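Local coordinates for ABC transporter periplasmic-binding protein YtfQ (Mycobacterium smegmatis, PDB 6HB0) that probably binds a sugar, most likely L-arabinofuranose, outside the cell membrane and delivers it to an ABC transporter for uptake, at residues Leu20-Ala25 and Val50-Ala55; Val85-Asp90 and Ala109-Asp114; Pro102-Asp107 and Asp273-Val278; Asn149-Glu154 and Asp209-Gln214; Met218-Met223 and Gly255-Ile260. All blocks are in the same frame, centred on the assembly; numbering follows the deposited sequence.

Contact 1 (Leu20-Ala25 and Val50-Ala55); sequences LTLGFA and VNLKFA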
# COMPACT_ATOMS: atom_id res chain seq x y z
N LEU A 20 3.57 28.79 -0.63
CA LEU A 20 2.63 28.07 0.21
C LEU A 20 3.38 27.36 1.37
O LEU A 20 4.39 26.77 1.13
CB LEU A 20 1.91 27.08 -0.70
CG LEU A 20 0.65 26.34 -0.31
CD1 LEU A 20 0.98 25.10 0.54
CD2 LEU A 20 -0.24 27.33 0.41
N THR A 21 2.91 27.45 2.61
CA THR A 21 3.50 26.74 3.74
C THR A 21 2.60 25.56 4.16
O THR A 21 1.42 25.73 4.48
CB THR A 21 3.80 27.67 4.94
OG1 THR A 21 4.76 28.64 4.55
CG2 THR A 21 4.41 26.94 6.05
N LEU A 22 3.21 24.38 4.19
CA LEU A 22 2.53 23.13 4.48
C LEU A 22 3.14 22.54 5.70
O LEU A 22 4.31 22.22 5.73
CB LEU A 22 2.72 22.16 3.33
CG LEU A 22 2.19 20.72 3.53
CD1 LEU A 22 0.71 20.75 3.76
CD2 LEU A 22 2.45 19.83 2.31
N GLY A 23 2.32 22.38 6.74
CA GLY A 23 2.76 21.62 7.90
C GLY A 23 2.41 20.16 7.72
O GLY A 23 1.26 19.84 7.43
N PHE A 24 3.39 19.28 7.87
CA PHE A 24 3.13 17.85 7.76
C PHE A 24 3.53 17.10 9.02
O PHE A 24 4.71 17.06 9.35
CB PHE A 24 3.90 17.25 6.59
CG PHE A 24 3.51 15.83 6.32
CD1 PHE A 24 2.38 15.56 5.57
CD2 PHE A 24 4.18 14.78 6.89
CE1 PHE A 24 1.99 14.26 5.32
CE2 PHE A 24 3.78 13.47 6.67
CZ PHE A 24 2.69 13.21 5.87
N ALA A 25 2.56 16.49 9.70
CA ALA A 25 2.85 15.68 10.91
C ALA A 25 2.90 14.20 10.53
O ALA A 25 1.85 13.54 10.26
CB ALA A 25 1.80 15.93 11.95
N VAL A 50 6.91 24.37 -2.46
CA VAL A 50 6.17 24.44 -1.21
C VAL A 50 7.14 24.49 -0.05
O VAL A 50 8.11 23.75 -0.01
CB VAL A 50 5.20 23.25 -1.07
CG1 VAL A 50 4.60 23.24 0.32
CG2 VAL A 50 4.11 23.34 -2.14
N ASN A 51 6.89 25.37 0.89
CA ASN A 51 7.69 25.46 2.08
C ASN A 51 7.14 24.46 3.11
O ASN A 51 6.09 24.68 3.71
CB ASN A 51 7.66 26.91 2.60
CG ASN A 51 8.37 27.06 3.90
OD1 ASN A 51 9.29 26.29 4.20
ND2 ASN A 51 7.92 28.01 4.73
N LEU A 52 7.85 23.37 3.32
CA LEU A 52 7.37 22.25 4.12
C LEU A 52 7.88 22.31 5.54
O LEU A 52 9.06 22.45 5.73
CB LEU A 52 7.87 20.96 3.52
CG LEU A 52 7.49 19.64 4.21
CD1 LEU A 52 6.01 19.38 4.07
CD2 LEU A 52 8.36 18.56 3.60
N LYS A 53 6.99 22.23 6.52
CA LYS A 53 7.41 22.15 7.91
C LYS A 53 7.04 20.77 8.41
O LYS A 53 5.86 20.45 8.50
CB LYS A 53 6.71 23.22 8.74
CG LYS A 53 6.99 24.63 8.29
CD LYS A 53 6.73 25.59 9.42
CE LYS A 53 8.02 25.85 10.19
NZ LYS A 53 8.77 26.92 9.48
N PHE A 54 8.05 19.99 8.75
CA PHE A 54 7.90 18.63 9.24
C PHE A 54 7.79 18.55 10.75
O PHE A 54 8.47 19.25 11.46
CB PHE A 54 9.11 17.76 8.90
CG PHE A 54 8.99 16.98 7.64
CD1 PHE A 54 7.92 16.14 7.42
CD2 PHE A 54 10.00 17.05 6.69
CE1 PHE A 54 7.80 15.43 6.24
CE2 PHE A 54 9.92 16.32 5.51
CZ PHE A 54 8.82 15.51 5.29
N ALA A 55 6.91 17.68 11.23
CA ALA A 55 6.90 17.28 12.63
C ALA A 55 6.86 15.76 12.69
O ALA A 55 6.34 15.10 11.78
CB ALA A 55 5.70 17.87 13.35
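With CG swung anti to the main-chain N in both Leu22 (chi1 174°) and Leu52 (chi1 179°), these two leucines run side by side, Leu22 CD2 lying 4.0 Å from Leu52 CD1. They belong to neighbouring parallel strands, 21-26 and 51-56, the second forming one border of its sheet within the chain; helix 38-48 lies between them in sequence, and together they illustrate the beta-alpha-beta crossover. Backbone bonds alternate in the manner of parallel pairs: Asn51 and Lys53 each donate N-H to one residue of segment 20-25 and offer their carbonyl to another, as in Lys53 N to Leu22 O (2.8 Å) and Phe24 N to Lys53 O (2.8 Å). On the face bearing the leucines, Leu52 CD1 also meets Phe24 CB at 3.9 Å. Phe24 CD2 then approaches the edge of the Phe54 ring, 3.7 Å from its CE1, while Leu52 CD2 lies over one face of that ring, toward its rim. Helix 38-48 closes over this apolar surface, with Ile41 on Phe24 and Ala45 on Leu52, and Met272 of helix 269-279 packs on Leu22 and Val50. The reverse face is more polar. There Thr21 and Asn51 lie alongside each other, and Asn51 ND2 donates to Thr21 OG1 over 3.2 Å in a bent bond (138°) whose acceptor sits well off the amide plane.

Contact 2 (Val85-Asp90 and Ala109-Asp114); sequences VRTGWD and AVDTQD. With ZN (zinc ion), chain H.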
# COMPACT_ATOMS: atom_id res chain seq x y z
N VAL A 85 -3.60 6.90 14.54
CA VAL A 85 -4.79 6.10 14.80
C VAL A 85 -5.97 6.71 14.07
O VAL A 85 -5.94 7.90 13.72
CB VAL A 85 -5.14 5.98 16.32
CG1 VAL A 85 -4.08 5.20 17.07
CG2 VAL A 85 -5.40 7.35 16.92
N ARG A 86 -7.02 5.93 13.85
CA ARG A 86 -8.21 6.41 13.13
C ARG A 86 -9.04 7.43 13.86
O ARG A 86 -9.71 8.24 13.20
CB ARG A 86 -9.18 5.27 12.84
CG ARG A 86 -8.74 4.27 11.81
CD ARG A 86 -9.87 3.27 11.53
NE ARG A 86 -10.88 3.83 10.64
CZ ARG A 86 -10.73 3.95 9.31
NH1 ARG A 86 -9.63 3.52 8.69
NH2 ARG A 86 -11.69 4.51 8.60
N THR A 87 -9.07 7.38 15.19
CA THR A 87 -10.08 8.09 15.97
C THR A 87 -9.51 9.09 16.92
O THR A 87 -8.38 8.99 17.34
CB THR A 87 -10.89 7.09 16.88
OG1 THR A 87 -11.28 5.97 16.11
CG2 THR A 87 -12.16 7.76 17.39
N GLY A 88 -10.33 10.05 17.30
CA GLY A 88 -9.97 11.02 18.30
C GLY A 88 -9.38 12.30 17.76
O GLY A 88 -8.73 13.05 18.50
N TRP A 89 -9.64 12.60 16.50
CA TRP A 89 -9.15 13.81 15.89
C TRP A 89 -10.14 14.95 15.86
O TRP A 89 -9.76 16.07 15.47
CB TRP A 89 -8.69 13.52 14.45
CG TRP A 89 -7.72 12.44 14.38
CD1 TRP A 89 -7.93 11.14 14.00
CD2 TRP A 89 -6.36 12.53 14.77
NE1 TRP A 89 -6.77 10.42 14.13
CE2 TRP A 89 -5.79 11.26 14.59
CE3 TRP A 89 -5.54 13.57 15.20
CZ2 TRP A 89 -4.47 11.01 14.82
CZ3 TRP A 89 -4.22 13.30 15.47
CH2 TRP A 89 -3.71 12.05 15.25
N ASP A 90 -11.39 14.72 16.20
CA ASP A 90 -12.42 15.73 15.91
C ASP A 90 -12.16 17.05 16.61
O ASP A 90 -12.38 18.10 16.01
CB ASP A 90 -13.82 15.23 16.24
CG ASP A 90 -14.36 14.26 15.23
OD1 ASP A 90 -13.67 13.97 14.22
OD2 ASP A 90 -15.48 13.75 15.47
N ALA A 109 -7.08 6.48 6.92
CA ALA A 109 -8.35 7.19 6.99
C ALA A 109 -8.77 7.39 8.44
O ALA A 109 -8.36 6.63 9.28
CB ALA A 109 -9.42 6.36 6.31
N VAL A 110 -9.56 8.40 8.72
CA VAL A 110 -10.06 8.58 10.07
C VAL A 110 -11.55 8.31 10.18
O VAL A 110 -12.26 8.37 9.20
CB VAL A 110 -9.77 9.98 10.64
CG1 VAL A 110 -8.26 10.18 10.73
CG2 VAL A 110 -10.51 11.03 9.85
N ASP A 111 -11.97 8.03 11.41
CA ASP A 111 -13.37 7.98 11.79
C ASP A 111 -13.67 9.38 12.31
O ASP A 111 -12.93 9.91 13.15
CB ASP A 111 -13.58 7.06 13.00
CG ASP A 111 -13.45 5.56 12.70
OD1 ASP A 111 -13.44 5.14 11.51
OD2 ASP A 111 -13.39 4.80 13.70
N THR A 112 -14.73 10.00 11.85
CA THR A 112 -15.11 11.27 12.44
C THR A 112 -16.57 11.24 12.81
O THR A 112 -17.35 10.52 12.17
CB THR A 112 -14.87 12.44 11.48
OG1 THR A 112 -15.22 13.68 12.13
CG2 THR A 112 -15.60 12.23 10.16
N GLN A 113 -16.93 12.02 13.82
CA GLN A 113 -18.34 12.23 14.13
C GLN A 113 -18.80 13.64 13.66
O GLN A 113 -19.87 14.08 14.02
CB GLN A 113 -18.58 12.06 15.64
CG GLN A 113 -17.90 10.85 16.30
CD GLN A 113 -18.50 9.54 15.85
OE1 GLN A 113 -19.73 9.42 15.74
NE2 GLN A 113 -17.65 8.56 15.57
N ASP A 114 -17.97 14.36 12.89
CA ASP A 114 -18.25 15.75 12.50
C ASP A 114 -18.29 15.76 11.00
O ASP A 114 -18.00 14.76 10.33
CB ASP A 114 -17.17 16.72 12.96
CG ASP A 114 -17.15 16.91 14.45
OD1 ASP A 114 -18.10 16.45 15.13
OD2 ASP A 114 -16.18 17.54 14.94
ZN ZN H . -18.21 16.39 17.27
O HOH W 1 -14.48 5.41 16.02
O HOH W 2 -11.64 11.85 14.29
O HOH W 3 -16.58 14.58 17.58
O HOH W 4 -20.02 15.19 16.65
O HOH W 5 -16.77 17.47 17.32
O HOH W 6 -19.31 18.22 16.74
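A zinc site at Asp114, together with the ST turn in which Thr112 OG1 accepts from Asp114 N, marks one end of this contact between two surface loops, and Asp90 reaches across to it. The zinc is held by Asp114 OD1 at 2.1 Å and by waters; one of these waters donates to Asp90 OD2, so the second aspartate joins the site through solvent in this model. The Asp90 carboxylate is gripped by the loop as well. Its OD2 receives Gln113 N at 2.8 Å on the syn lone pair, and its OD1 takes the Thr112 hydroxyl at 2.6 Å from above the carboxylate plane. With Asp90 OD2 and Asp114 OD2 only 3.9 Å apart, the nearby cation probably eases their repulsion, and Asp114 OD2 is also bonded by Gln94 NE2 of helix 90-98. At the other end Arg86, bent at chi3 (79°), turns its NE-H toward Asp111 OD1, a 3.0 Å salt bridge that lies in the guanidinium plane but meets the carboxylate from above. Ala109 O rests over one guanidinium face. Between the two ends Asp111 N donates to Arg86 O at 2.9 Å, and Val110 CG1 presses on Trp89 CD1 at 3.4 Å, while the indole NE1 binds back to Val85 O at 2.7 Å. The loops follow strands 78-81 and 103-106 respectively; Trp89 roots the first against helix 61-73 and Phe81, just ahead of helix 90-98, and Arg86 comes near the zinc-binding Asp160 of helix 160-173.

Contact 3 (Pro102-Asp107 and Asp273-Val278); sequences PVILTD and DLAKKV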
# COMPACT_ATOMS: atom_id res chain seq x y z
N PRO A 102 -7.02 24.55 6.02
CA PRO A 102 -7.48 23.26 5.47
C PRO A 102 -6.59 22.12 5.87
O PRO A 102 -5.39 22.31 6.05
CB PRO A 102 -7.36 23.45 3.95
CG PRO A 102 -7.09 24.91 3.72
CD PRO A 102 -6.52 25.48 4.97
N VAL A 103 -7.16 20.94 5.95
CA VAL A 103 -6.47 19.73 6.33
C VAL A 103 -6.57 18.62 5.29
O VAL A 103 -7.63 18.34 4.79
CB VAL A 103 -7.07 19.19 7.61
CG1 VAL A 103 -6.45 17.81 7.96
CG2 VAL A 103 -6.75 20.23 8.72
N ILE A 104 -5.46 17.96 5.03
CA ILE A 104 -5.39 16.84 4.15
C ILE A 104 -4.88 15.66 4.95
O ILE A 104 -3.83 15.75 5.61
CB ILE A 104 -4.39 17.10 3.01
CG1 ILE A 104 -4.83 18.31 2.21
CG2 ILE A 104 -4.25 15.89 2.11
CD1 ILE A 104 -3.91 18.58 1.05
N LEU A 105 -5.60 14.54 4.87
CA LEU A 105 -5.15 13.27 5.49
C LEU A 105 -4.41 12.39 4.54
O LEU A 105 -4.84 12.23 3.38
CB LEU A 105 -6.36 12.50 5.98
CG LEU A 105 -7.20 13.25 7.00
CD1 LEU A 105 -8.41 12.45 7.40
CD2 LEU A 105 -6.38 13.62 8.21
N THR A 106 -3.33 11.78 5.00
CA THR A 106 -2.60 10.86 4.18
C THR A 106 -2.47 9.49 4.85
O THR A 106 -2.40 9.36 6.09
CB THR A 106 -1.19 11.37 3.85
OG1 THR A 106 -0.42 11.42 5.04
CG2 THR A 106 -1.22 12.77 3.28
N ASP A 107 -2.41 8.47 4.02
CA ASP A 107 -2.02 7.09 4.39
C ASP A 107 -3.11 6.30 5.16
O ASP A 107 -3.38 5.15 4.81
CB ASP A 107 -0.68 7.02 5.17
CG ASP A 107 0.47 7.85 4.52
OD1 ASP A 107 0.83 7.59 3.31
OD2 ASP A 107 1.04 8.75 5.24
N ASP A 273 0.02 19.32 -5.00
CA ASP A 273 -1.02 19.86 -5.85
C ASP A 273 -2.34 20.10 -5.12
O ASP A 273 -2.97 21.16 -5.25
CB ASP A 273 -1.23 18.94 -7.04
CG ASP A 273 -2.32 19.44 -7.93
OD1 ASP A 273 -2.17 20.57 -8.47
OD2 ASP A 273 -3.36 18.75 -8.05
N LEU A 274 -2.78 19.14 -4.31
CA LEU A 274 -3.93 19.32 -3.47
C LEU A 274 -3.75 20.43 -2.43
O LEU A 274 -4.69 21.15 -2.15
CB LEU A 274 -4.29 18.03 -2.73
CG LEU A 274 -4.81 16.99 -3.69
CD1 LEU A 274 -4.62 15.59 -3.12
CD2 LEU A 274 -6.26 17.26 -4.07
N ALA A 275 -2.57 20.54 -1.86
CA ALA A 275 -2.32 21.61 -0.90
C ALA A 275 -2.54 22.98 -1.55
O ALA A 275 -3.21 23.86 -1.00
CB ALA A 275 -0.94 21.49 -0.34
N LYS A 276 -2.03 23.13 -2.77
CA LYS A 276 -2.26 24.38 -3.52
C LYS A 276 -3.74 24.63 -3.78
O LYS A 276 -4.23 25.74 -3.60
CB LYS A 276 -1.48 24.36 -4.82
CG LYS A 276 -0.01 24.50 -4.58
CD LYS A 276 0.77 24.35 -5.87
CE LYS A 276 2.26 24.53 -5.57
NZ LYS A 276 3.08 24.11 -6.73
N LYS A 277 -4.48 23.59 -4.16
CA LYS A 277 -5.90 23.74 -4.43
C LYS A 277 -6.66 24.15 -3.19
O LYS A 277 -7.45 25.10 -3.23
CB LYS A 277 -6.49 22.46 -5.00
CG LYS A 277 -6.01 22.20 -6.41
CD LYS A 277 -6.63 20.93 -6.95
CE LYS A 277 -6.24 20.74 -8.41
NZ LYS A 277 -6.76 19.40 -8.77
N VAL A 278 -6.43 23.45 -2.07
CA VAL A 278 -7.22 23.75 -0.89
C VAL A 278 -6.83 25.13 -0.30
O VAL A 278 -7.66 25.83 0.23
CB VAL A 278 -7.20 22.62 0.17
CG1 VAL A 278 -7.79 21.36 -0.42
CG2 VAL A 278 -5.83 22.39 0.74
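Ile104 CD1 makes the tight part of this contact, pushing into the surface of helix 269-279 between Leu274 and Ala275. The methyl lies 3.8 Å from Leu274 CB and 3.8 Å from Ala275 N, with Val278 CG2 a little further off at 4.3 Å. An extended second torsion (chi2 -178°) carries it that far from its strand. One helical turn on from Leu274, Val278 gives Pro102 a second footing: Pro102 CB touches Val278 CG2 at 3.7 Å, and Pro102 CG lies against Val278 O at 3.7 Å. No hydrogen bond joins the segments, and the interface rests on van der Waals contact, mostly between apolar side chains. Away from the strand the helix carries Asp273 and Lys276, both exposed, and the partly exposed Lys277. Lys277 NZ pairs with Asp273 OD2 one turn back across a long 3.5 Å, and Lys276 NZ ties the helix to Ala48 O. Strand and helix run nearly antiparallel, their short axes 9.5 Å apart. This helix comes just after strand 259-263 of the other sheet, so the chain has crossed back between lobes to cover strand 103-106. A helix laid against a parallel sheet in this way is characteristic of the alpha/beta lobes of periplasmic sugar-binding proteins.

Contact 4 (Asn149-Glu154 and Asp209-Gln214); sequences NIVQLE and DVVFAQ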
# COMPACT_ATOMS: atom_id res chain seq x y z
N ASN A 149 -7.71 -25.00 -6.94
CA ASN A 149 -7.51 -24.94 -5.50
C ASN A 149 -6.49 -23.86 -5.15
O ASN A 149 -5.33 -23.93 -5.55
CB ASN A 149 -7.09 -26.30 -4.98
CG ASN A 149 -8.24 -27.33 -5.03
OD1 ASN A 149 -9.39 -27.01 -5.17
ND2 ASN A 149 -7.90 -28.55 -4.86
N ILE A 150 -6.97 -22.88 -4.41
CA ILE A 150 -6.17 -21.73 -4.02
C ILE A 150 -5.84 -21.90 -2.55
O ILE A 150 -6.71 -22.24 -1.76
CB ILE A 150 -6.97 -20.44 -4.18
CG1 ILE A 150 -7.39 -20.25 -5.64
CG2 ILE A 150 -6.14 -19.23 -3.73
CD1 ILE A 150 -8.46 -19.18 -5.81
N VAL A 151 -4.58 -21.68 -2.19
CA VAL A 151 -4.26 -21.50 -0.78
C VAL A 151 -3.83 -20.06 -0.55
O VAL A 151 -3.24 -19.44 -1.42
CB VAL A 151 -3.23 -22.50 -0.29
CG1 VAL A 151 -3.76 -23.93 -0.52
CG2 VAL A 151 -1.84 -22.27 -0.87
N GLN A 152 -4.16 -19.53 0.62
CA GLN A 152 -3.91 -18.15 0.93
C GLN A 152 -3.03 -17.98 2.15
O GLN A 152 -3.32 -18.50 3.24
CB GLN A 152 -5.24 -17.42 1.12
CG GLN A 152 -5.09 -15.95 1.47
CD GLN A 152 -6.37 -15.11 1.31
OE1 GLN A 152 -6.32 -13.87 1.40
NE2 GLN A 152 -7.51 -15.76 1.14
N LEU A 153 -1.96 -17.25 1.97
CA LEU A 153 -1.06 -16.89 3.09
C LEU A 153 -1.50 -15.51 3.52
O LEU A 153 -1.31 -14.52 2.79
CB LEU A 153 0.38 -16.92 2.62
CG LEU A 153 0.89 -18.27 2.11
CD1 LEU A 153 2.27 -18.11 1.47
CD2 LEU A 153 0.99 -19.25 3.26
N GLU A 154 -2.15 -15.42 4.69
CA GLU A 154 -2.65 -14.18 5.17
C GLU A 154 -1.61 -13.45 5.99
O GLU A 154 -0.73 -14.06 6.60
CB GLU A 154 -3.84 -14.40 6.09
CG GLU A 154 -4.94 -15.22 5.51
CD GLU A 154 -5.98 -15.59 6.57
OE1 GLU A 154 -6.05 -14.93 7.64
OE2 GLU A 154 -6.77 -16.52 6.31
N ASP A 209 -3.16 -25.41 -6.73
CA ASP A 209 -2.91 -24.81 -8.04
C ASP A 209 -2.25 -23.43 -7.91
O ASP A 209 -1.33 -23.12 -8.64
CB ASP A 209 -4.21 -24.73 -8.79
CG ASP A 209 -4.82 -26.18 -9.00
OD1 ASP A 209 -4.20 -26.96 -9.75
OD2 ASP A 209 -5.82 -26.53 -8.33
N VAL A 210 -2.69 -22.64 -6.94
CA VAL A 210 -2.27 -21.26 -6.81
C VAL A 210 -2.09 -20.92 -5.35
O VAL A 210 -2.91 -21.35 -4.54
CB VAL A 210 -3.34 -20.31 -7.34
CG1 VAL A 210 -2.87 -18.86 -7.18
CG2 VAL A 210 -3.65 -20.60 -8.80
N VAL A 211 -1.03 -20.19 -5.03
CA VAL A 211 -0.94 -19.49 -3.76
C VAL A 211 -1.14 -17.99 -3.92
O VAL A 211 -0.59 -17.37 -4.81
CB VAL A 211 0.25 -19.92 -2.83
CG1 VAL A 211 1.16 -20.93 -3.45
CG2 VAL A 211 0.86 -18.77 -2.01
N PHE A 212 -2.02 -17.43 -3.11
CA PHE A 212 -2.15 -16.02 -2.99
C PHE A 212 -1.44 -15.61 -1.70
O PHE A 212 -1.83 -16.01 -0.60
CB PHE A 212 -3.60 -15.60 -2.95
CG PHE A 212 -3.79 -14.16 -2.57
CD1 PHE A 212 -3.05 -13.17 -3.18
CD2 PHE A 212 -4.68 -13.79 -1.58
CE1 PHE A 212 -3.21 -11.83 -2.84
CE2 PHE A 212 -4.85 -12.47 -1.25
CZ PHE A 212 -4.11 -11.48 -1.87
N ALA A 213 -0.37 -14.87 -1.86
CA ALA A 213 0.45 -14.38 -0.74
C ALA A 213 0.14 -12.91 -0.55
O ALA A 213 0.33 -12.11 -1.45
CB ALA A 213 1.90 -14.55 -1.08
N GLN A 214 -0.35 -12.56 0.62
CA GLN A 214 -0.75 -11.19 0.88
C GLN A 214 0.43 -10.23 1.04
O GLN A 214 0.18 -9.05 1.17
CB GLN A 214 -1.62 -11.11 2.14
CG GLN A 214 -2.97 -11.67 1.95
CD GLN A 214 -3.81 -11.49 3.19
OE1 GLN A 214 -3.36 -10.89 4.17
NE2 GLN A 214 -5.04 -12.04 3.17
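Gln152 shows how a buried polar chain can be laid along one face of a parallel sheet beside Phe212 and Gln214. Its CB lies near Phe212 O, CG turns anti to the main-chain N (chi1 179°) to meet Phe212 CD2 at 3.8 Å, and CD follows along the same ring atom at 3.6 Å. At the tip, OE1 has two neighbours: the rim of the phenyl ring near its plane, 3.3 Å away at Phe212 CE2, and the amide of Gln214, whose NE2 donates at 2.8 Å. The donor's own amide holds this bond in its plane, while at Gln152 it arrives tilted from the carbonyl plane; the two amide planes are 69° apart. Gln214 OE1 is taken in turn by Gly155 N. Strands 148-154 and 210-213 are interior neighbours of the second lobe's sheet, their backbones exchanging bonds such as Phe212 N to Val151 O (2.9 Å). On the other face Leu153 CD1 packs on Val211 CG2 at 3.8 Å beneath helix 191-204. Where the pair begins, Asp209 OD2 receives Asn149 N at 2.8 Å on its anti lone pair, and Asn149 O accepts from both Asp209 N and Val210 N. Hydrogen bonding thus answers the buried amide oxygen of Gln152 within the core, and its place by the ring's rim, where C-H bonds are slightly positive, probably adds a modest electrostatic gain.

Contact 5 (Met218-Met223 and Gly255-Ile260); sequences MGLGAM and GKFNYI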
# COMPACT_ATOMS: atom_id res chain seq x y z
N MET A 218 6.03 -13.46 2.43
CA MET A 218 5.33 -14.73 2.56
C MET A 218 5.36 -15.50 1.25
O MET A 218 5.60 -16.71 1.25
CB MET A 218 3.88 -14.50 3.02
CG MET A 218 3.82 -14.00 4.42
SD MET A 218 2.15 -14.03 5.11
CE MET A 218 1.23 -12.94 3.97
N GLY A 219 5.20 -14.79 0.14
CA GLY A 219 5.34 -15.40 -1.18
C GLY A 219 6.73 -15.97 -1.41
O GLY A 219 6.87 -17.05 -1.97
N LEU A 220 7.78 -15.26 -0.97
CA LEU A 220 9.10 -15.77 -1.17
C LEU A 220 9.35 -16.98 -0.29
O LEU A 220 10.00 -17.90 -0.73
CB LEU A 220 10.16 -14.70 -0.95
CG LEU A 220 10.08 -13.52 -1.93
CD1 LEU A 220 10.78 -12.28 -1.37
CD2 LEU A 220 10.68 -13.97 -3.24
N GLY A 221 8.82 -16.98 0.92
CA GLY A 221 8.89 -18.14 1.80
C GLY A 221 8.25 -19.36 1.18
O GLY A 221 8.84 -20.44 1.20
N ALA A 222 7.06 -19.14 0.65
CA ALA A 222 6.24 -20.18 0.01
C ALA A 222 6.96 -20.79 -1.16
O ALA A 222 6.98 -21.98 -1.30
CB ALA A 222 4.91 -19.59 -0.45
N MET A 223 7.57 -19.95 -1.97
CA MET A 223 8.39 -20.37 -3.10
C MET A 223 9.50 -21.34 -2.64
O MET A 223 9.73 -22.37 -3.25
CB MET A 223 8.97 -19.09 -3.72
CG MET A 223 9.95 -19.20 -4.84
SD MET A 223 10.73 -17.58 -5.16
CE MET A 223 12.21 -17.71 -4.15
N GLY A 255 10.46 -16.20 -13.12
CA GLY A 255 9.35 -17.15 -13.35
C GLY A 255 8.90 -17.95 -12.13
O GLY A 255 8.14 -18.85 -12.25
N LYS A 256 9.31 -17.56 -10.94
CA LYS A 256 8.93 -18.29 -9.71
C LYS A 256 7.66 -17.72 -9.07
O LYS A 256 7.03 -18.41 -8.30
CB LYS A 256 10.09 -18.23 -8.74
CG LYS A 256 11.29 -18.90 -9.37
CD LYS A 256 12.34 -19.16 -8.33
CE LYS A 256 13.49 -19.96 -8.91
NZ LYS A 256 14.41 -20.23 -7.77
N PHE A 257 7.36 -16.45 -9.32
CA PHE A 257 6.04 -15.87 -9.08
C PHE A 257 5.42 -15.72 -10.47
O PHE A 257 6.11 -15.75 -11.48
CB PHE A 257 6.11 -14.47 -8.48
CG PHE A 257 6.40 -14.38 -7.01
CD1 PHE A 257 6.92 -15.43 -6.28
CD2 PHE A 257 6.20 -13.16 -6.37
CE1 PHE A 257 7.19 -15.27 -4.93
CE2 PHE A 257 6.45 -13.00 -5.02
CZ PHE A 257 6.95 -14.05 -4.31
N ASN A 258 4.10 -15.55 -10.53
CA ASN A 258 3.39 -15.33 -11.77
C ASN A 258 2.80 -13.96 -11.90
O ASN A 258 2.61 -13.46 -13.01
CB ASN A 258 2.31 -16.40 -11.91
CG ASN A 258 2.91 -17.80 -11.83
OD1 ASN A 258 3.13 -18.32 -10.74
ND2 ASN A 258 3.27 -18.36 -12.97
N TYR A 259 2.45 -13.32 -10.77
CA TYR A 259 1.83 -12.02 -10.84
C TYR A 259 2.00 -11.28 -9.52
O TYR A 259 1.89 -11.88 -8.42
CB TYR A 259 0.36 -12.17 -11.17
CG TYR A 259 -0.33 -10.93 -11.70
CD1 TYR A 259 0.03 -10.38 -12.94
CD2 TYR A 259 -1.34 -10.32 -10.99
CE1 TYR A 259 -0.59 -9.24 -13.42
CE2 TYR A 259 -1.97 -9.19 -11.48
CZ TYR A 259 -1.59 -8.68 -12.71
OH TYR A 259 -2.23 -7.58 -13.14
N ILE A 260 2.28 -9.97 -9.63
CA ILE A 260 2.35 -9.08 -8.49
C ILE A 260 1.44 -7.88 -8.69
O ILE A 260 1.33 -7.34 -9.79
CB ILE A 260 3.78 -8.64 -8.26
CG1 ILE A 260 4.61 -9.78 -7.70
CG2 ILE A 260 3.85 -7.46 -7.27
CD1 ILE A 260 6.09 -9.45 -7.71
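The Phe257 ring is the flat group of this contact, and it meets helix 216-228 with its rim: Leu220 N lies near the ring plane, 3.6 Å from Phe257 CZ, and Ile260 CG1 stands at the edge as well. Two further groups approach obliquely. Gly219 O comes within 3.5 Å of Phe257 CE1, a closeness allowed by the missing CB of Gly219, and Met223 SD makes a Met-aromatic contact 5.3 Å from the ring centroid. The Leu220 side chain crosses that of Phe257 at about a right angle, and its CD2 touches Phe257 CZ at 3.9 Å. Met223 extends from its helix with CG anti to the main-chain N (chi1 175°), which brings SD to 3.7 Å from Lys256 CB; the lysine then runs on, extended, to a salt bridge between its NZ and Glu227. No hydrogen bond crosses the contact. The turn that presents Lys256 and Phe257 starts at Gly255, whose positive phi completes a Schellman motif at the end of helix 246-253. Phe257 is thereby wedged between three elements: helix 216-228 at its tip, Ala251 of helix 246-253, and Ile239 and Ala241 of strand 238-242, just before its own chain enters strand 259-263.

The five contacts sample both lobes. Contacts 1 and 3 lie on one parallel sheet and touch, Phe24 CZ meeting Thr106 OG1 at 3.7 Å, while contacts 4 and 5 share the other sheet, with centres about 10 Å apart; contacts 1 and 4 lie about 42 Å from each other, centre to centre. Contacts 1 and 4 are parallel strand pairs governed by backbone hydrogen bonds, the first at the sheet's border and partly buried, the second interior and buried. Contacts 3 and 5 are buried too, but apolar, joining helices to a strand or turn. Contact 2 alone lies at the surface, relying on charge, water and zinc, and reaches contact 3 through Val110 and Leu105.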